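Local coordinates for S-M checkpoint control protein rad4 (Schizosaccharomyces pombe, PDB 4BMD), which is essential for DNA replication and the S-M checkpoint, binding phosphorylated crb2 through its first two BRCT domains; this piece holds the third and fourth, at residues Pro70-Trp75 with Phe87-His92; Ile112-Phe117 with His124-Leu129; Ile146-Thr151 with Ala177-Ile182; Phe161-Ala166 with Val171-Val176. All coordinates share one frame; numbering follows the deposited sequence.

Contact 1: residues Pro70-Trp75 with Phe87-His92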
loop_
_atom_site.group_PDB
_atom_site.type_symbol
_atom_site.label_atom_id
_atom_site.label_comp_id
_atom_site.label_asym_id
_atom_site.label_seq_id
_atom_site.Cartn_x
_atom_site.Cartn_y
_atom_site.Cartn_z
ATOM N N PRO A 70 -2.500 -17.299 6.732
ATOM C CA PRO A 70 -1.931 -16.211 5.931
ATOM C C PRO A 70 -2.764 -14.943 6.086
ATOM O O PRO A 70 -3.981 -14.969 5.897
ATOM C CB PRO A 70 -2.010 -16.743 4.495
ATOM C CG PRO A 70 -2.978 -17.874 4.541
ATOM C CD PRO A 70 -2.859 -18.464 5.907
ATOM N N THR A 71 -2.103 -13.847 6.442
ATOM C CA THR A 71 -2.791 -12.606 6.761
ATOM C C THR A 71 -2.543 -11.533 5.707
ATOM O O THR A 71 -1.400 -11.252 5.350
ATOM C CB THR A 71 -2.351 -12.076 8.139
ATOM O OG1 THR A 71 -2.691 -13.033 9.149
ATOM C CG2 THR A 71 -3.034 -10.758 8.449
ATOM N N VAL A 72 -3.625 -10.947 5.208
ATOM C CA VAL A 72 -3.543 -9.878 4.219
ATOM C C VAL A 72 -4.498 -8.752 4.594
ATOM O O VAL A 72 -5.346 -8.918 5.471
ATOM C CB VAL A 72 -3.925 -10.382 2.814
ATOM C CG1 VAL A 72 -2.980 -11.482 2.357
ATOM C CG2 VAL A 72 -5.364 -10.871 2.802
ATOM N N ASN A 73 -4.362 -7.605 3.937
ATOM C CA ASN A 73 -5.353 -6.543 4.087
ATOM C C ASN A 73 -6.350 -6.549 2.932
ATOM O O ASN A 73 -6.211 -7.340 1.999
ATOM C CB ASN A 73 -4.704 -5.163 4.280
ATOM C CG ASN A 73 -3.828 -4.745 3.113
ATOM O OD1 ASN A 73 -4.089 -5.085 1.959
ATOM N ND2 ASN A 73 -2.777 -3.991 3.414
ATOM N N GLU A 74 -7.348 -5.672 2.989
ATOM C CA GLU A 74 -8.401 -5.666 1.976
ATOM C C GLU A 74 -7.878 -5.275 0.594
ATOM O O GLU A 74 -8.504 -5.578 -0.420
ATOM C CB GLU A 74 -9.566 -4.756 2.383
ATOM C CG GLU A 74 -9.298 -3.266 2.237
ATOM C CD GLU A 74 -8.816 -2.627 3.524
ATOM O OE1 GLU A 74 -8.053 -3.277 4.270
ATOM O OE2 GLU A 74 -9.209 -1.472 3.793
ATOM N N TRP A 75 -6.727 -4.611 0.558
ATOM C CA TRP A 75 -6.125 -4.206 -0.709
ATOM C C TRP A 75 -5.635 -5.415 -1.501
ATOM O O TRP A 75 -5.477 -5.346 -2.720
ATOM C CB TRP A 75 -4.989 -3.207 -0.477
ATOM C CG TRP A 75 -5.469 -1.850 -0.056
ATOM C CD1 TRP A 75 -6.760 -1.406 -0.043
ATOM C CD2 TRP A 75 -4.666 -0.760 0.414
ATOM N NE1 TRP A 75 -6.811 -0.108 0.405
ATOM C CE2 TRP A 75 -5.538 0.312 0.692
ATOM C CE3 TRP A 75 -3.295 -0.586 0.625
ATOM C CZ2 TRP A 75 -5.084 1.540 1.171
ATOM C CZ3 TRP A 75 -2.847 0.633 1.102
ATOM C CH2 TRP A 75 -3.738 1.680 1.369
ATOM N N PHE A 87 -2.889 -13.555 -6.096
ATOM C CA PHE A 87 -1.486 -13.290 -5.805
ATOM C C PHE A 87 -1.053 -13.985 -4.522
ATOM O O PHE A 87 -1.886 -14.370 -3.701
ATOM C CB PHE A 87 -1.243 -11.786 -5.661
ATOM C CG PHE A 87 -1.565 -10.995 -6.894
ATOM C CD1 PHE A 87 -0.599 -10.772 -7.861
ATOM C CD2 PHE A 87 -2.832 -10.465 -7.083
ATOM C CE1 PHE A 87 -0.890 -10.041 -8.995
ATOM C CE2 PHE A 87 -3.129 -9.734 -8.216
ATOM C CZ PHE A 87 -2.157 -9.523 -9.174
ATOM N N GLY A 88 0.256 -14.143 -4.354
ATOM C CA GLY A 88 0.805 -14.610 -3.096
ATOM C C GLY A 88 0.687 -13.500 -2.071
ATOM O O GLY A 88 0.527 -12.334 -2.432
ATOM N N ILE A 89 0.768 -13.851 -0.792
ATOM C CA ILE A 89 0.579 -12.865 0.266
ATOM C C ILE A 89 1.769 -11.918 0.404
ATOM O O ILE A 89 1.655 -10.862 1.021
ATOM C CB ILE A 89 0.287 -13.528 1.631
ATOM C CG1 ILE A 89 1.516 -14.284 2.138
ATOM C CG2 ILE A 89 -0.918 -14.453 1.529
ATOM C CD1 ILE A 89 1.329 -14.897 3.508
ATOM N N ASP A 90 2.903 -12.289 -0.182
ATOM C CA ASP A 90 4.117 -11.488 -0.053
ATOM C C ASP A 90 4.512 -10.778 -1.348
ATOM O O ASP A 90 5.549 -10.117 -1.409
ATOM C CB ASP A 90 5.277 -12.354 0.444
ATOM C CG ASP A 90 5.043 -12.894 1.841
ATOM O OD1 ASP A 90 4.408 -12.190 2.653
ATOM O OD2 ASP A 90 5.494 -14.023 2.128
ATOM N N GLU A 91 3.682 -10.908 -2.378
ATOM C CA GLU A 91 3.998 -10.334 -3.683
ATOM C C GLU A 91 3.994 -8.805 -3.685
ATOM O O GLU A 91 4.680 -8.181 -4.494
ATOM C CB GLU A 91 3.053 -10.872 -4.760
ATOM C CG GLU A 91 3.175 -12.370 -4.993
ATOM C CD GLU A 91 2.456 -12.825 -6.246
ATOM O OE1 GLU A 91 2.195 -11.978 -7.126
ATOM O OE2 GLU A 91 2.149 -14.031 -6.353
ATOM N N HIS A 92 3.222 -8.205 -2.783
ATOM C CA HIS A 92 3.186 -6.749 -2.677
ATOM C C HIS A 92 3.111 -6.280 -1.226
ATOM O O HIS A 92 2.292 -6.767 -0.444
ATOM C CB HIS A 92 2.027 -6.167 -3.488
ATOM C CG HIS A 92 2.211 -4.726 -3.846
ATOM N ND1 HIS A 92 1.971 -3.700 -2.957
ATOM C CD2 HIS A 92 2.623 -4.139 -4.995
ATOM C CE1 HIS A 92 2.223 -2.544 -3.545
ATOM N NE2 HIS A 92 2.621 -2.783 -4.782
#

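Contact 2: residues Ile112-Phe117 with His124-Leu129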
loop_
_atom_site.group_PDB
_atom_site.type_symbol
_atom_site.label_atom_id
_atom_site.label_comp_id
_atom_site.label_asym_id
_atom_site.label_seq_id
_atom_site.Cartn_x
_atom_site.Cartn_y
_atom_site.Cartn_z
ATOM N N ILE A 112 4.759 15.026 -0.805
ATOM C CA ILE A 112 5.262 14.055 -1.772
ATOM C C ILE A 112 4.452 14.019 -3.065
ATOM O O ILE A 112 3.222 13.990 -3.038
ATOM C CB ILE A 112 5.288 12.632 -1.165
ATOM C CG1 ILE A 112 5.990 12.638 0.194
ATOM C CG2 ILE A 112 5.963 11.649 -2.113
ATOM C CD1 ILE A 112 6.064 11.275 0.851
ATOM N N HIS A 113 5.154 14.021 -4.195
ATOM C CA HIS A 113 4.525 13.822 -5.493
ATOM C C HIS A 113 5.031 12.527 -6.119
ATOM O O HIS A 113 6.228 12.242 -6.091
ATOM C CB HIS A 113 4.802 15.001 -6.428
ATOM C CG HIS A 113 4.265 14.809 -7.811
ATOM N ND1 HIS A 113 2.916 14.723 -8.080
ATOM C CD2 HIS A 113 4.896 14.670 -9.001
ATOM C CE1 HIS A 113 2.738 14.545 -9.378
ATOM N NE2 HIS A 113 3.924 14.508 -9.959
ATOM N N LEU A 114 4.114 11.747 -6.684
ATOM C CA LEU A 114 4.449 10.435 -7.232
ATOM C C LEU A 114 4.538 10.460 -8.755
ATOM O O LEU A 114 3.741 11.118 -9.421
ATOM C CB LEU A 114 3.405 9.404 -6.797
ATOM C CG LEU A 114 3.073 9.362 -5.305
ATOM C CD1 LEU A 114 1.930 8.394 -5.029
ATOM C CD2 LEU A 114 4.303 8.986 -4.498
ATOM N N THR A 115 5.508 9.732 -9.300
ATOM C CA THR A 115 5.660 9.625 -10.747
ATOM C C THR A 115 6.080 8.214 -11.162
ATOM O O THR A 115 6.940 7.599 -10.530
ATOM C CB THR A 115 6.662 10.669 -11.299
ATOM O OG1 THR A 115 6.784 10.520 -12.719
ATOM C CG2 THR A 115 8.034 10.502 -10.654
ATOM N N GLY A 116 5.457 7.699 -12.219
ATOM C CA GLY A 116 5.774 6.373 -12.719
ATOM C C GLY A 116 4.819 5.296 -12.235
ATOM O O GLY A 116 4.941 4.134 -12.621
ATOM N N PHE A 117 3.869 5.680 -11.387
ATOM C CA PHE A 117 2.882 4.741 -10.864
ATOM C C PHE A 117 1.559 4.870 -11.612
ATOM O O PHE A 117 1.150 5.971 -11.982
ATOM C CB PHE A 117 2.657 4.974 -9.369
ATOM C CG PHE A 117 3.908 4.873 -8.543
ATOM C CD1 PHE A 117 4.349 3.646 -8.077
ATOM C CD2 PHE A 117 4.639 6.007 -8.228
ATOM C CE1 PHE A 117 5.499 3.551 -7.314
ATOM C CE2 PHE A 117 5.789 5.918 -7.468
ATOM C CZ PHE A 117 6.219 4.690 -7.010
ATOM N N HIS A 124 -3.426 2.934 -4.212
ATOM C CA HIS A 124 -3.068 2.365 -2.918
ATOM C C HIS A 124 -1.882 3.092 -2.292
ATOM O O HIS A 124 -1.817 3.259 -1.073
ATOM C CB HIS A 124 -2.754 0.874 -3.054
ATOM C CG HIS A 124 -3.952 0.030 -3.361
ATOM N ND1 HIS A 124 -3.864 -1.170 -4.033
ATOM C CD2 HIS A 124 -5.264 0.210 -3.081
ATOM C CE1 HIS A 124 -5.072 -1.691 -4.159
ATOM N NE2 HIS A 124 -5.940 -0.873 -3.588
ATOM N N LEU A 125 -0.945 3.525 -3.132
ATOM C CA LEU A 125 0.243 4.220 -2.653
ATOM C C LEU A 125 -0.104 5.580 -2.055
ATOM O O LEU A 125 0.463 5.979 -1.038
ATOM C CB LEU A 125 1.266 4.381 -3.777
ATOM C CG LEU A 125 2.649 4.859 -3.338
ATOM C CD1 LEU A 125 3.189 3.955 -2.245
ATOM C CD2 LEU A 125 3.600 4.895 -4.520
ATOM N N LYS A 126 -1.034 6.286 -2.691
ATOM C CA LYS A 126 -1.504 7.569 -2.177
ATOM C C LYS A 126 -2.127 7.399 -0.798
ATOM O O LYS A 126 -1.811 8.142 0.133
ATOM C CB LYS A 126 -2.531 8.192 -3.124
ATOM C CG LYS A 126 -1.964 8.673 -4.448
ATOM C CD LYS A 126 -3.047 9.331 -5.291
ATOM C CE LYS A 126 -2.486 9.864 -6.599
ATOM N NZ LYS A 126 -3.540 10.490 -7.445
ATOM N N LYS A 127 -3.009 6.413 -0.674
ATOM C CA LYS A 127 -3.700 6.149 0.582
ATOM C C LYS A 127 -2.723 5.704 1.661
ATOM O O LYS A 127 -2.856 6.082 2.826
ATOM C CB LYS A 127 -4.787 5.094 0.379
ATOM C CG LYS A 127 -5.871 5.516 -0.601
ATOM C CD LYS A 127 -6.857 4.390 -0.874
ATOM C CE LYS A 127 -7.959 4.850 -1.816
ATOM N NZ LYS A 127 -8.888 3.744 -2.174
ATOM N N ALA A 128 -1.741 4.901 1.265
ATOM C CA ALA A 128 -0.721 4.426 2.192
ATOM C C ALA A 128 0.081 5.594 2.755
ATOM O O ALA A 128 0.254 5.709 3.966
ATOM C CB ALA A 128 0.198 3.430 1.506
ATOM N N LEU A 129 0.560 6.461 1.870
ATOM C CA LEU A 129 1.354 7.616 2.281
ATOM C C LEU A 129 0.538 8.607 3.104
ATOM O O LEU A 129 1.080 9.308 3.960
ATOM C CB LEU A 129 1.957 8.313 1.060
ATOM C CG LEU A 129 3.142 7.602 0.404
ATOM C CD1 LEU A 129 3.487 8.243 -0.930
ATOM C CD2 LEU A 129 4.343 7.623 1.336
#

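Contact 3: residues Ile146-Thr151 with Ala177-Ile182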
loop_
_atom_site.group_PDB
_atom_site.type_symbol
_atom_site.label_atom_id
_atom_site.label_comp_id
_atom_site.label_asym_id
_atom_site.label_seq_id
_atom_site.Cartn_x
_atom_site.Cartn_y
_atom_site.Cartn_z
ATOM N N ILE A 146 9.547 15.766 -1.641
ATOM C CA ILE A 146 10.039 14.557 -2.291
ATOM C C ILE A 146 9.331 14.283 -3.613
ATOM O O ILE A 146 8.104 14.342 -3.694
ATOM C CB ILE A 146 9.823 13.321 -1.385
ATOM C CG1 ILE A 146 10.665 13.418 -0.112
ATOM C CG2 ILE A 146 10.142 12.033 -2.133
ATOM C CD1 ILE A 146 10.349 12.338 0.901
ATOM N N LEU A 147 10.111 13.989 -4.648
ATOM C CA LEU A 147 9.569 13.397 -5.863
ATOM C C LEU A 147 9.852 11.903 -5.821
ATOM O O LEU A 147 10.992 11.477 -6.010
ATOM C CB LEU A 147 10.203 14.010 -7.110
ATOM C CG LEU A 147 9.763 13.355 -8.425
ATOM C CD1 LEU A 147 8.279 13.596 -8.679
ATOM C CD2 LEU A 147 10.600 13.840 -9.598
ATOM N N LEU A 148 8.819 11.109 -5.556
ATOM C CA LEU A 148 8.984 9.665 -5.426
ATOM C C LEU A 148 8.844 8.968 -6.777
ATOM O O LEU A 148 7.777 8.987 -7.389
ATOM C CB LEU A 148 7.983 9.096 -4.419
ATOM C CG LEU A 148 8.305 7.699 -3.887
ATOM C CD1 LEU A 148 9.620 7.712 -3.118
ATOM C CD2 LEU A 148 7.179 7.176 -3.014
ATOM N N VAL A 149 9.929 8.349 -7.230
ATOM C CA VAL A 149 9.987 7.769 -8.567
ATOM C C VAL A 149 9.842 6.249 -8.565
ATOM O O VAL A 149 10.505 5.552 -7.795
ATOM C CB VAL A 149 11.309 8.142 -9.262
ATOM C CG1 VAL A 149 11.350 7.581 -10.676
ATOM C CG2 VAL A 149 11.488 9.651 -9.274
ATOM N N ASN A 150 8.972 5.739 -9.434
ATOM C CA ASN A 150 8.808 4.300 -9.602
ATOM C C ASN A 150 9.907 3.732 -10.488
ATOM O O ASN A 150 9.836 3.820 -11.713
ATOM C CB ASN A 150 7.439 3.977 -10.203
ATOM C CG ASN A 150 7.178 2.482 -10.290
ATOM O OD1 ASN A 150 7.874 1.679 -9.668
ATOM N ND2 ASN A 150 6.167 2.103 -11.062
ATOM N N THR A 151 10.923 3.148 -9.862
ATOM C CA THR A 151 12.068 2.622 -10.594
ATOM C C THR A 151 11.850 1.183 -11.055
ATOM O O THR A 151 12.744 0.567 -11.631
ATOM C CB THR A 151 13.356 2.699 -9.757
ATOM O OG1 THR A 151 13.150 2.047 -8.498
ATOM C CG2 THR A 151 13.740 4.151 -9.511
ATOM N N ALA A 177 12.193 2.311 -3.805
ATOM C CA ALA A 177 12.742 1.266 -2.940
ATOM C C ALA A 177 12.927 1.768 -1.511
ATOM O O ALA A 177 12.739 1.022 -0.551
ATOM C CB ALA A 177 14.061 0.749 -3.497
ATOM N N TRP A 178 13.285 3.042 -1.386
ATOM C CA TRP A 178 13.391 3.700 -0.091
ATOM C C TRP A 178 12.102 3.566 0.716
ATOM O O TRP A 178 12.137 3.270 1.912
ATOM C CB TRP A 178 13.738 5.175 -0.287
ATOM C CG TRP A 178 13.550 6.015 0.937
ATOM C CD1 TRP A 178 14.376 6.083 2.019
ATOM C CD2 TRP A 178 12.470 6.920 1.198
ATOM N NE1 TRP A 178 13.877 6.969 2.941
ATOM C CE2 TRP A 178 12.707 7.498 2.461
ATOM C CE3 TRP A 178 11.327 7.295 0.488
ATOM C CZ2 TRP A 178 11.843 8.430 3.030
ATOM C CZ3 TRP A 178 10.468 8.222 1.057
ATOM C CH2 TRP A 178 10.731 8.778 2.313
ATOM N N LEU A 179 10.965 3.774 0.061
ATOM C CA LEU A 179 9.678 3.683 0.740
ATOM C C LEU A 179 9.296 2.240 1.048
ATOM O O LEU A 179 8.770 1.953 2.124
ATOM C CB LEU A 179 8.575 4.355 -0.077
ATOM C CG LEU A 179 7.185 4.278 0.559
ATOM C CD1 LEU A 179 7.174 4.966 1.919
ATOM C CD2 LEU A 179 6.133 4.873 -0.356
ATOM N N TRP A 180 9.554 1.334 0.108
ATOM C CA TRP A 180 9.266 -0.079 0.336
ATOM C C TRP A 180 10.085 -0.613 1.508
ATOM O O TRP A 180 9.600 -1.429 2.292
ATOM C CB TRP A 180 9.534 -0.923 -0.916
ATOM C CG TRP A 180 8.717 -0.563 -2.132
ATOM C CD1 TRP A 180 9.179 -0.434 -3.411
ATOM C CD2 TRP A 180 7.306 -0.295 -2.190
ATOM N NE1 TRP A 180 8.149 -0.107 -4.259
ATOM C CE2 TRP A 180 6.990 -0.013 -3.535
ATOM C CE3 TRP A 180 6.281 -0.266 -1.238
ATOM C CZ2 TRP A 180 5.695 0.296 -3.949
ATOM C CZ3 TRP A 180 4.996 0.043 -1.652
ATOM C CH2 TRP A 180 4.715 0.319 -2.996
ATOM N N ASN A 181 11.324 -0.146 1.623
ATOM C CA ASN A 181 12.190 -0.541 2.728
ATOM C C ASN A 181 11.641 -0.082 4.073
ATOM O O ASN A 181 11.735 -0.799 5.067
ATOM C CB ASN A 181 13.608 -0.003 2.531
ATOM C CG ASN A 181 14.316 -0.645 1.354
ATOM O OD1 ASN A 181 14.015 -1.779 0.977
ATOM N ND2 ASN A 181 15.262 0.078 0.766
ATOM N N ILE A 182 11.069 1.118 4.098
ATOM C CA ILE A 182 10.452 1.646 5.310
ATOM C C ILE A 182 9.209 0.838 5.678
ATOM O O ILE A 182 9.020 0.463 6.835
ATOM C CB ILE A 182 10.080 3.133 5.150
ATOM C CG1 ILE A 182 11.345 3.979 4.982
ATOM C CG2 ILE A 182 9.269 3.621 6.344
ATOM C CD1 ILE A 182 11.079 5.464 4.891
HETATM O O HOH W 1 7.164 0.054 -7.360
HETATM O O HOH W 2 14.004 2.644 -6.146
#

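Contact 4: residues Phe161-Ala166 with Val171-Val176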
loop_
_atom_site.group_PDB
_atom_site.type_symbol
_atom_site.label_atom_id
_atom_site.label_comp_id
_atom_site.label_asym_id
_atom_site.label_seq_id
_atom_site.Cartn_x
_atom_site.Cartn_y
_atom_site.Cartn_z
ATOM N N PHE A 161 10.813 14.392 -17.334
ATOM C CA PHE A 161 10.591 15.831 -17.215
ATOM C C PHE A 161 10.513 16.243 -15.752
ATOM O O PHE A 161 11.145 17.215 -15.335
ATOM C CB PHE A 161 9.300 16.245 -17.924
ATOM C CG PHE A 161 9.406 16.267 -19.420
ATOM C CD1 PHE A 161 10.642 16.320 -20.042
ATOM C CD2 PHE A 161 8.265 16.240 -20.206
ATOM C CE1 PHE A 161 10.739 16.342 -21.420
ATOM C CE2 PHE A 161 8.355 16.262 -21.586
ATOM C CZ PHE A 161 9.594 16.315 -22.192
ATOM N N LYS A 162 9.729 15.498 -14.979
ATOM C CA LYS A 162 9.538 15.789 -13.563
ATOM C C LYS A 162 10.848 15.694 -12.792
ATOM O O LYS A 162 11.091 16.476 -11.875
ATOM C CB LYS A 162 8.494 14.849 -12.956
ATOM C CG LYS A 162 7.085 15.058 -13.488
ATOM C CD LYS A 162 6.097 14.109 -12.830
ATOM C CE LYS A 162 4.688 14.323 -13.358
ATOM N NZ LYS A 162 3.711 13.381 -12.745
ATOM N N ILE A 163 11.687 14.737 -13.173
ATOM C CA ILE A 163 12.988 14.560 -12.536
ATOM C C ILE A 163 13.883 15.773 -12.776
ATOM O O ILE A 163 14.508 16.287 -11.847
ATOM C CB ILE A 163 13.687 13.278 -13.030
ATOM C CG1 ILE A 163 12.929 12.042 -12.542
ATOM C CG2 ILE A 163 15.129 13.232 -12.552
ATOM C CD1 ILE A 163 13.503 10.732 -13.033
ATOM N N GLN A 164 13.927 16.232 -14.024
ATOM C CA GLN A 164 14.718 17.405 -14.389
ATOM C C GLN A 164 14.245 18.651 -13.649
ATOM O O GLN A 164 15.055 19.407 -13.114
ATOM C CB GLN A 164 14.665 17.637 -15.900
ATOM C CG GLN A 164 15.284 16.517 -16.721
ATOM C CD GLN A 164 15.004 16.655 -18.208
ATOM O OE1 GLN A 164 15.437 15.827 -19.012
ATOM N NE2 GLN A 164 14.271 17.701 -18.580
ATOM N N HIS A 165 12.931 18.858 -13.620
ATOM C CA HIS A 165 12.346 19.987 -12.906
ATOM C C HIS A 165 12.633 19.914 -11.410
ATOM O O HIS A 165 12.989 20.916 -10.790
ATOM C CB HIS A 165 10.835 20.051 -13.139
ATOM C CG HIS A 165 10.452 20.623 -14.468
ATOM N ND1 HIS A 165 11.144 21.657 -15.060
ATOM C CD2 HIS A 165 9.446 20.307 -15.318
ATOM C CE1 HIS A 165 10.581 21.954 -16.219
ATOM N NE2 HIS A 165 9.550 21.148 -16.398
ATOM N N ALA A 166 12.474 18.724 -10.837
ATOM C CA ALA A 166 12.726 18.515 -9.416
ATOM C C ALA A 166 14.181 18.807 -9.072
ATOM O O ALA A 166 14.480 19.355 -8.011
ATOM C CB ALA A 166 12.357 17.099 -9.010
ATOM N N VAL A 171 13.993 19.804 -5.450
ATOM C CA VAL A 171 13.095 18.814 -4.876
ATOM C C VAL A 171 13.827 17.478 -4.835
ATOM O O VAL A 171 14.420 17.057 -5.828
ATOM C CB VAL A 171 11.796 18.675 -5.694
ATOM C CG1 VAL A 171 10.910 17.582 -5.107
ATOM C CG2 VAL A 171 11.053 20.003 -5.742
ATOM N N ARG A 172 13.798 16.823 -3.680
ATOM C CA ARG A 172 14.519 15.569 -3.499
ATOM C C ARG A 172 13.943 14.461 -4.377
ATOM O O ARG A 172 12.765 14.120 -4.269
ATOM C CB ARG A 172 14.495 15.149 -2.027
ATOM C CG ARG A 172 15.532 14.101 -1.666
ATOM C CD ARG A 172 16.943 14.612 -1.923
ATOM N NE ARG A 172 17.243 15.809 -1.143
ATOM N N VAL A 173 14.778 13.908 -5.251
ATOM C CA VAL A 173 14.359 12.822 -6.127
ATOM C C VAL A 173 14.773 11.480 -5.533
ATOM O O VAL A 173 15.959 11.179 -5.426
ATOM C CB VAL A 173 14.955 12.969 -7.536
ATOM C CG1 VAL A 173 14.430 11.871 -8.448
ATOM C CG2 VAL A 173 14.627 14.340 -8.107
ATOM N N VAL A 174 13.783 10.680 -5.149
ATOM C CA VAL A 174 14.027 9.449 -4.407
ATOM C C VAL A 174 13.399 8.231 -5.082
ATOM O O VAL A 174 12.226 8.254 -5.459
ATOM C CB VAL A 174 13.473 9.559 -2.969
ATOM C CG1 VAL A 174 13.758 8.291 -2.185
ATOM C CG2 VAL A 174 14.060 10.769 -2.262
ATOM N N GLY A 175 14.183 7.165 -5.226
ATOM C CA GLY A 175 13.672 5.904 -5.736
ATOM C C GLY A 175 12.685 5.283 -4.763
ATOM O O GLY A 175 12.822 5.437 -3.551
ATOM N N VAL A 176 11.693 4.576 -5.294
ATOM C CA VAL A 176 10.607 4.040 -4.477
ATOM C C VAL A 176 11.074 2.963 -3.493
ATOM O O VAL A 176 10.435 2.739 -2.462
ATOM C CB VAL A 176 9.455 3.493 -5.358
ATOM C CG1 VAL A 176 9.886 2.226 -6.083
ATOM C CG2 VAL A 176 8.207 3.241 -4.523
#

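Contact 1: residues Pro70-Trp75 with Phe87-His92
Ile89 meets Pro70 and Val72 in a small contact made wholly of carbon, with 144 Å² buried over both segments. The apolar part comes first. CG2 of Ile89 lies 3.7 Å from CG1 of Val72 and 3.9 Å from CB of Pro70, so one methyl touches both residues; the Ile89 and Val72 side chains cross at about a right angle. The CD1 end of Ile89 also reaches Pro70 CB, at 3.9 Å. The first torsion of Ile89 (chi1 68°) sets CG1 between the backbone N and the carbonyl carbon while CG2 stays beside the N, which brings CG2 to Val72 and Pro70 and the CD1 end to Pro70. Phe52 of the neighbouring strand 52-55 touches Ile89 and Pro70 as well.

Each segment has a polar bond of its own. Gly88 begins a type I beta turn ending at Glu91, and its N donates to Glu91 OE2 at 2.8 Å with an N-H...O angle of 163°, approaching from above the carboxylate plane. Asn73 holds the N-cap of helix 74-82: its OD1 accepts a weak bond from Trp75 N (3.0 Å, 124°), and its ND2 bonds Leu94 O, outside both segments.

The contact thus packs the loop after helix 74-82 against strand 71-73, at one border of the BRCT 3 sheet. Without a polar pair joining the two segments, the direct attachment rests on apolar packing, while the turn is braced by the Gly88-Glu91 bond.

Contact 2: residues Ile112-Phe117 with His124-Leu129
Leu125 carries its CG opposite the backbone N (chi1 -169°), and Phe117 carries its own opposite the carbonyl carbon (chi1 -57°), which places a leucine methyl over the phenyl ring. Leu125 CD2 lies 3.6 Å from the ring centroid of Phe117, only 10° off the normal: a CH-pi contact over the centre of one face. The same methyl is 3.9 Å from Leu114 CD1. Leu114 and Leu129 meet tip to tip, CD2 to CD1 at 3.7 Å, and beyond them Ile112 CD1 approaches Leu129 CD2 at 4.1 Å. Lys126 gives only its aliphatic CG to Leu114 CD1; its NZ forms a salt bridge with Glu138. With an alanine in place of Phe117, Leu125 CD2 would probably lose the ring face it rests on, leaving a gap against that methyl. The segment axes run nearly antiparallel, 10.4 Å apart at closest approach, as strand 111-115 and helix 119-131 begin a beta-alpha-beta unit of the BRCT 4 fold.

Contact 3: residues Ile146-Thr151 with Ala177-Ile182
Leu148 touches two residues of helix 177-185 with its two methyls, the segment axes standing nearly perpendicular (89°). CD2 meets Leu179 CD2 at 3.7 Å, the side chains crossing at about a right angle, while CD1 lies 4.0 Å from Trp178 CE3, at the edge of the indole and near its plane. Ile146, two residues earlier on the strand, sets CD1 3.8 Å from CH2 of Trp178, the two side chains reaching toward each other from opposite directions and the methyl meeting the ring obliquely. The indole reaches these two residues because chi1 of Trp178 (166°) swings CG away from the backbone N and beside the carbonyl carbon.

Around this shell stand the groups that position it. Ile182 CD1, one helical turn on, covers part of one face of the Trp178 ring, and Trp178 NE1 donates its hydrogen bond to Ile189 O. Leu179 is backed by Leu125 and Leu129 of helix 119-131.

At the end of the strand, water takes over. One molecule donates to Asn150 OD1 at 2.9 Å and accepts from Trp180 NE1 at 3.3 Å, in the plane of that indole. Another bonds Thr151 OG1 (2.6 Å) and accepts from Ala177 N at 3.0 Å, at the first residue of the helix.

The direct contacts between strand and helix are thus apolar, whereas Asn150 OD1 and Thr151 OG1 are linked to the helix through the two waters; Asn150 ND2 goes to Gly116 O.

Contact 4: residues Phe161-Ala166 with Val171-Val176
Val171 N donates to Ala166 O across a 2.6 Å bond with an N-H...O angle of 145°, where the CA atoms of the two residues come within 4.6 Å. This is the return turn of a beta-alpha-beta unit in the BRCT 4 domain: strand 146-149 leads to helix 157-168, and the chain then turns back into strand 172-175, parallel to the first.

Ala166 supplies most of the side-chain contact from the helix. Its CB lies 3.7 Å from CB of Val171 and at the same distance from CG2 of Val173, so one methyl packs against residues two apart on the returning chain. In Val173, chi1 of -176° turns CG1 away from the backbone N and leaves CG2 beside it, the branch that meets Ala166. The looser contact is one turn earlier on the helix, where Ile163 CG1 comes only to 4.4 Å from Val173 CG1.

On the sheet side, Leu147 of strand 146-149 touches Ala166, and Val149 touches Val173; the backbones of Arg172 and Val174 bond to that strand. The helix is thereby packed on the edge strand and on its inner neighbour together. At the turn itself, CB of Val171 sits 3.6 Å from Ala166 O, the oxygen that also receives the Val171 N-H.

In the fold
From the N terminus, contact 1 comes first: it closes the loop that carries helix 74-82 out from strand 71-73 in BRCT 3. The remaining contacts belong to BRCT 4. Contact 2 closes the short connection from strand 111-115 into helix 119-131 and ends before contact 3 opens. Contact 3 spans a longer excursion, from strand 146-149 to helix 177-185, and contact 4 is nested within it. Contacts 2, 3 and 4 share one parallel sheet, with His113 O bonded to Leu148 N and Leu147 N to Arg172 O. The two domains meet where Trp75 stacks on His124 and His92 packs edge-to-face with Trp180, tying contact 1 to contacts 2 and 3.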